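PDB 6FKK: MIP07328p from Drosophila melanogaster, which probably acts as an axon guidance cue, binding semaphorin receptors with chemorepellent activity, through extracellular domains that include this sema domain. Local coordinates for residues S215-N220 and A224-V229; K252-C257 and Y266-Q271. One frame throughout, in Å; residues are numbered along the deposited sequence.

Contact 1 (S215-N220 and A224-V229)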
loop_
_atom_site.group_PDB
_atom_site.type_symbol
_atom_site.label_atom_id
_atom_site.label_comp_id
_atom_site.label_asym_id
_atom_site.label_seq_id
_atom_site.Cartn_x
_atom_site.Cartn_y
_atom_site.Cartn_z
ATOM N N SER A 215 20.657 -0.259 2.863
ATOM C CA SER A 215 21.031 0.918 3.631
ATOM C C SER A 215 22.496 1.261 3.404
ATOM O O SER A 215 23.361 0.381 3.441
ATOM C CB SER A 215 20.780 0.700 5.121
ATOM O OG SER A 215 21.247 1.808 5.870
ATOM N N MET A 216 22.763 2.544 3.174
ATOM C CA MET A 216 24.117 3.074 3.193
ATOM C C MET A 216 24.456 3.758 4.506
ATOM O O MET A 216 25.622 3.748 4.913
ATOM C CB MET A 216 24.314 4.075 2.051
ATOM C CG MET A 216 24.198 3.482 0.662
ATOM S SD MET A 216 24.420 4.736 -0.614
ATOM C CE MET A 216 25.901 5.563 -0.034
ATOM N N GLU A 217 23.459 4.332 5.183
ATOM C CA GLU A 217 23.710 5.125 6.381
ATOM C C GLU A 217 24.291 4.301 7.522
ATOM O O GLU A 217 24.844 4.879 8.464
ATOM C CB GLU A 217 22.419 5.809 6.834
ATOM C CG GLU A 217 21.245 4.863 7.028
ATOM C CD GLU A 217 19.979 5.590 7.434
ATOM O OE1 GLU A 217 20.072 6.772 7.818
ATOM O OE2 GLU A 217 18.890 4.986 7.367
ATOM N N VAL A 218 24.174 2.972 7.469
ATOM C CA VAL A 218 24.845 2.146 8.462
ATOM C C VAL A 218 26.354 2.308 8.305
ATOM O O VAL A 218 26.873 2.497 7.197
ATOM C CB VAL A 218 24.425 0.671 8.344
ATOM C CG1 VAL A 218 23.035 0.467 8.928
ATOM C CG2 VAL A 218 24.460 0.222 6.895
ATOM N N MET A 219 27.063 2.245 9.435
ATOM C CA MET A 219 28.493 2.548 9.449
ATOM C C MET A 219 29.269 1.643 8.499
ATOM O O MET A 219 30.037 2.122 7.656
ATOM C CB MET A 219 29.034 2.424 10.874
ATOM C CG MET A 219 28.337 1.354 11.702
ATOM S SD MET A 219 29.323 0.772 13.094
ATOM C CE MET A 219 30.605 -0.135 12.233
ATOM N N ASN A 220 29.081 0.333 8.618
ATOM C CA ASN A 220 29.832 -0.636 7.832
ATOM C C ASN A 220 29.161 -0.985 6.510
ATOM O O ASN A 220 29.577 -1.948 5.859
ATOM C CB ASN A 220 30.054 -1.909 8.650
ATOM C CG ASN A 220 28.799 -2.366 9.364
ATOM O OD1 ASN A 220 28.083 -1.561 9.961
ATOM N ND2 ASN A 220 28.521 -3.662 9.302
ATOM N N ALA A 224 21.510 -4.221 5.454
ATOM C CA ALA A 224 20.291 -4.017 6.218
ATOM C C ALA A 224 19.259 -3.327 5.340
ATOM O O ALA A 224 19.579 -2.369 4.628
ATOM C CB ALA A 224 20.557 -3.171 7.463
ATOM N N VAL A 225 18.027 -3.808 5.393
ATOM C CA VAL A 225 16.940 -3.225 4.619
ATOM C C VAL A 225 16.232 -2.182 5.472
ATOM O O VAL A 225 15.884 -2.444 6.630
ATOM C CB VAL A 225 15.959 -4.306 4.141
ATOM C CG1 VAL A 225 14.852 -3.679 3.315
ATOM C CG2 VAL A 225 16.691 -5.363 3.338
ATOM N N TYR A 226 16.025 -0.997 4.903
ATOM C CA TYR A 226 15.252 0.063 5.532
ATOM C C TYR A 226 14.079 0.436 4.636
ATOM O O TYR A 226 14.151 0.321 3.409
ATOM C CB TYR A 226 16.109 1.310 5.804
ATOM C CG TYR A 226 17.111 1.156 6.930
ATOM C CD1 TYR A 226 16.981 0.146 7.873
ATOM C CD2 TYR A 226 18.181 2.030 7.052
ATOM C CE1 TYR A 226 17.896 0.004 8.902
ATOM C CE2 TYR A 226 19.100 1.898 8.078
ATOM C CZ TYR A 226 18.953 0.884 9.000
ATOM O OH TYR A 226 19.867 0.751 10.022
ATOM N N SER A 227 12.994 0.886 5.259
ATOM C CA SER A 227 11.810 1.331 4.542
ATOM C C SER A 227 11.844 2.846 4.389
ATOM O O SER A 227 12.174 3.569 5.333
ATOM C CB SER A 227 10.536 0.901 5.269
ATOM O OG SER A 227 10.492 -0.507 5.417
ATOM N N ARG A 228 11.501 3.323 3.194
ATOM C CA ARG A 228 11.635 4.733 2.858
ATOM C C ARG A 228 10.341 5.271 2.266
ATOM O O ARG A 228 9.548 4.532 1.677
ATOM C CB ARG A 228 12.766 4.974 1.846
ATOM C CG ARG A 228 14.059 4.228 2.122
ATOM C CD ARG A 228 14.903 4.911 3.179
ATOM N NE ARG A 228 16.305 4.526 3.057
ATOM C CZ ARG A 228 17.256 4.880 3.914
ATOM N NH1 ARG A 228 16.954 5.629 4.966
ATOM N NH2 ARG A 228 18.507 4.484 3.723
ATOM N N VAL A 229 10.143 6.575 2.427
ATOM C CA VAL A 229 9.181 7.336 1.643
ATOM C C VAL A 229 9.958 8.395 0.873
ATOM O O VAL A 229 10.784 9.111 1.451
ATOM C CB VAL A 229 8.078 7.968 2.516
ATOM C CG1 VAL A 229 8.670 8.811 3.640
ATOM C CG2 VAL A 229 7.136 8.800 1.658
#

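Contact 2 (K252-C257 and Y266-Q271). With NAG (2-acetamido-2-deoxy-beta-D-glucopyranose), chain B.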
loop_
_atom_site.group_PDB
_atom_site.type_symbol
_atom_site.label_atom_id
_atom_site.label_comp_id
_atom_site.label_asym_id
_atom_site.label_seq_id
_atom_site.Cartn_x
_atom_site.Cartn_y
_atom_site.Cartn_z
ATOM N N LYS A 252 14.158 11.588 0.044
ATOM C CA LYS A 252 13.593 10.424 0.711
ATOM C C LYS A 252 13.908 10.480 2.198
ATOM O O LYS A 252 14.891 11.090 2.627
ATOM C CB LYS A 252 14.110 9.108 0.117
ATOM C CG LYS A 252 15.615 8.916 0.190
ATOM C CD LYS A 252 16.013 7.582 -0.425
ATOM C CE LYS A 252 17.516 7.363 -0.383
ATOM N NZ LYS A 252 17.903 6.064 -1.003
ATOM N N ALA A 253 13.053 9.828 2.982
ATOM C CA ALA A 253 13.212 9.747 4.424
ATOM C C ALA A 253 12.870 8.338 4.877
ATOM O O ALA A 253 12.084 7.638 4.233
ATOM C CB ALA A 253 12.327 10.767 5.149
ATOM N N ARG A 254 13.472 7.925 5.986
ATOM C CA ARG A 254 13.206 6.604 6.534
ATOM C C ARG A 254 11.876 6.597 7.275
ATOM O O ARG A 254 11.505 7.577 7.927
ATOM C CB ARG A 254 14.329 6.175 7.476
ATOM C CG ARG A 254 14.132 4.787 8.062
ATOM C CD ARG A 254 15.183 4.457 9.104
ATOM N NE ARG A 254 14.975 3.125 9.664
ATOM C CZ ARG A 254 15.708 2.601 10.640
ATOM N NH1 ARG A 254 16.704 3.298 11.170
ATOM N NH2 ARG A 254 15.444 1.380 11.086
ATOM N N LEU A 255 11.152 5.488 7.159
ATOM C CA LEU A 255 9.947 5.273 7.943
ATOM C C LEU A 255 10.303 4.531 9.225
ATOM O O LEU A 255 11.108 3.594 9.210
ATOM C CB LEU A 255 8.913 4.485 7.140
ATOM C CG LEU A 255 8.343 5.191 5.910
ATOM C CD1 LEU A 255 7.406 4.262 5.163
ATOM C CD2 LEU A 255 7.620 6.463 6.319
ATOM N N ASN A 256 9.709 4.960 10.334
ATOM C CA ASN A 256 10.027 4.436 11.660
ATOM C C ASN A 256 8.802 3.700 12.194
ATOM O O ASN A 256 7.891 4.316 12.755
ATOM C CB ASN A 256 10.457 5.564 12.596
ATOM C CG ASN A 256 10.948 5.065 13.947
ATOM O OD1 ASN A 256 10.571 3.987 14.409
ATOM N ND2 ASN A 256 11.796 5.858 14.589
ATOM N N CYS A 257 8.793 2.383 12.024
ATOM C CA CYS A 257 7.771 1.510 12.594
ATOM C C CYS A 257 8.472 0.613 13.608
ATOM O O CYS A 257 9.052 -0.414 13.245
ATOM C CB CYS A 257 7.069 0.700 11.510
ATOM S SG CYS A 257 5.702 -0.314 12.117
ATOM N N TYR A 266 12.529 -2.886 15.815
ATOM C CA TYR A 266 12.158 -2.301 14.534
ATOM C C TYR A 266 11.526 -3.330 13.605
ATOM O O TYR A 266 11.914 -4.503 13.592
ATOM C CB TYR A 266 13.379 -1.690 13.842
ATOM C CG TYR A 266 13.920 -0.446 14.505
ATOM C CD1 TYR A 266 14.828 -0.531 15.551
ATOM C CD2 TYR A 266 13.537 0.815 14.071
ATOM C CE1 TYR A 266 15.333 0.606 16.152
ATOM C CE2 TYR A 266 14.036 1.959 14.665
ATOM C CZ TYR A 266 14.933 1.848 15.705
ATOM O OH TYR A 266 15.434 2.983 16.301
ATOM N N PHE A 267 10.547 -2.876 12.830
ATOM C CA PHE A 267 10.016 -3.604 11.681
ATOM C C PHE A 267 10.446 -2.802 10.456
ATOM O O PHE A 267 9.808 -1.807 10.099
ATOM C CB PHE A 267 8.499 -3.749 11.763
ATOM C CG PHE A 267 8.012 -4.425 13.016
ATOM C CD1 PHE A 267 7.831 -3.702 14.184
ATOM C CD2 PHE A 267 7.708 -5.778 13.019
ATOM C CE1 PHE A 267 7.374 -4.316 15.335
ATOM C CE2 PHE A 267 7.250 -6.398 14.168
ATOM C CZ PHE A 267 7.084 -5.666 15.327
ATOM N N ASP A 268 11.535 -3.228 9.817
ATOM C CA ASP A 268 12.236 -2.391 8.852
ATOM C C ASP A 268 11.876 -2.670 7.398
ATOM O O ASP A 268 12.341 -1.937 6.519
ATOM C CB ASP A 268 13.750 -2.547 9.027
ATOM C CG ASP A 268 14.285 -1.762 10.205
ATOM O OD1 ASP A 268 13.757 -0.662 10.474
ATOM O OD2 ASP A 268 15.237 -2.244 10.858
ATOM N N GLU A 269 11.075 -3.692 7.114
ATOM C CA GLU A 269 10.770 -4.081 5.737
ATOM C C GLU A 269 9.282 -3.876 5.473
ATOM O O GLU A 269 8.456 -4.724 5.826
ATOM C CB GLU A 269 11.192 -5.525 5.476
ATOM C CG GLU A 269 12.695 -5.744 5.558
ATOM C CD GLU A 269 13.117 -7.114 5.068
ATOM O OE1 GLU A 269 12.238 -7.985 4.897
ATOM O OE2 GLU A 269 14.329 -7.319 4.851
ATOM N N ILE A 270 8.946 -2.751 4.840
ATOM C CA ILE A 270 7.559 -2.472 4.491
ATOM C C ILE A 270 7.099 -3.448 3.414
ATOM O O ILE A 270 7.885 -3.899 2.569
ATOM C CB ILE A 270 7.408 -1.008 4.037
ATOM C CG1 ILE A 270 5.935 -0.608 3.968
ATOM C CG2 ILE A 270 8.085 -0.785 2.695
ATOM C CD1 ILE A 270 5.731 0.880 3.803
ATOM N N GLN A 271 5.813 -3.794 3.451
ATOM C CA GLN A 271 5.293 -4.840 2.578
ATOM C C GLN A 271 4.089 -4.362 1.777
ATOM O O GLN A 271 3.870 -4.823 0.652
ATOM C CB GLN A 271 4.917 -6.078 3.397
ATOM C CG GLN A 271 6.091 -6.752 4.090
ATOM C CD GLN A 271 7.051 -7.399 3.112
ATOM O OE1 GLN A 271 6.644 -7.890 2.059
ATOM N NE2 GLN A 271 8.334 -7.398 3.454
HETATM C C1 NAG B . 12.308 5.472 15.877
HETATM C C2 NAG B . 13.633 6.153 16.193
HETATM C C3 NAG B . 14.146 5.715 17.567
HETATM C C4 NAG B . 13.059 5.832 18.635
HETATM C C5 NAG B . 11.754 5.205 18.155
HETATM C C6 NAG B . 10.600 5.432 19.103
HETATM C C7 NAG B . 15.036 6.757 14.267
HETATM C C8 NAG B . 16.062 6.276 13.286
HETATM N N2 NAG B . 14.621 5.860 15.166
HETATM O O3 NAG B . 15.264 6.535 17.888
HETATM O O4 NAG B . 13.429 5.116 19.810
HETATM O O5 NAG B . 11.374 5.761 16.892
HETATM O O6 NAG B . 10.329 6.816 19.274
HETATM O O7 NAG B . 14.604 7.905 14.244
#

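Contact 1 (S215-N220 and A224-V229)
Glu217 and Arg228 form a salt bridge beside the ring of Tyr226, where the turn after strand 206-214 folds back on strand 225-233. These antiparallel neighbours form a beta hairpin in the sema domain, a beta-propeller, and the contact sits at the hairpin's connecting end.

The charged interaction comes first. Arg228 NH1 donates to Glu217 OE2 at 3.2 Å, with a bent N-H...O angle of 139°. NH1 meets OE2 from above the carboxylate plane, and the oxygen is tilted out of the guanidinium plane, so this is a single, bent contact rather than a coplanar, two-bond pairing. Arg228 has a stronger partner in Glu213, which takes its NE in a second salt bridge; the guanidinium therefore spans two carboxylates, one on the preceding strand and one in the turn. Bending at chi2 (-80°) brings the guanidinium against Tyr226 CB, which lies over the centre of one of its faces.

Around the tyrosine the contacts are mixed. Glu217 CG meets the ring at its edge, in plane, with the carboxylate turned 74° against it. Ser215 OG, anti to the backbone N, comes obliquely from the opposite side of the ring plane to Glu217 OE2, 3.1 Å from Tyr226 CE2. Arg254 of the next strand adds a cation-pi interaction.

Apolar packing is limited to Val218. Its CG1 branch crosses the outer end of the tyrosine, 4.1 Å from Tyr226 CZ and 3.4 Å from Tyr226 OH.

Contact 2 (K252-C257 and Y266-Q271)
Arg254 reaches across to Asp268 with its chain fully drawn out: CG is anti to the backbone N (chi1 -179°) and the torsions beyond it are extended too. That length carries NH2 to 2.7 Å from Asp268 OD1, in a hydrogen-bonded salt bridge. The oxygen lies in the guanidinium plane, at its edge. On the other partner, OD1 is met from above the carboxylate plane, and the two flat groups are turned 50° against each other. NH2 also passes 3.6 Å from Tyr266 CD2, obliquely.

Tyr266 has its CG beside the backbone N and anti to the carbonyl carbon (chi1 -70°), a turn that lays the ring alongside the end of Arg254 and points its hydroxyl at the sugar on Asn256. The N2 of this N-acetylglucosamine, in the plane of the phenol ring, donates to Tyr266 OH at 3.2 Å. Asn256 itself, with CG anti to its own N, stretches outward to hold the glycan, ND2 being bonded covalently to C1, while its OD1 is hydrogen-bonded to Ser258 OG. The sugar's acetyl methyl C8 lies beside Arg254 NH1, so arginine, tyrosine and the first sugar residue pack together.

Both segments belong to the beta hairpin of strands 251-259 and 265-279 in the sema beta-propeller. Here the backbones are joined by Phe267 N, which donates to Cys257 O at 2.9 Å. The same oxygen sits at the edge of the Phe267 ring, in its plane. Cys257 SG, disulfide-bonded to Cys302 on strand 298-305, makes an oblique sulfur-aromatic contact with that ring, 5.5 Å from SG to the centroid. Leu255 and Ile270 touch through their CD1 methyls at 4.0 Å, with Phe289 of the next strand against Ile270.

Running from the N terminus, contact 1 closes first: the chain leaves strand 206-214, turns through 215-220 and is brought back onto strand 225-233. Contact 2 follows in series, closing the loop between strands 251-259 and 265-279, so the two loops neither nest nor cross. Their centres are 10 Å apart within one sheet. Each contact stays within its own hairpin; what joins the two hairpins is the pairing of strands 225-233 and 251-259, together with Ser227, whose OG lies 2.6 Å from Asp268 O and 2.8 Å from Ile270 N, both probable hydrogen bonds.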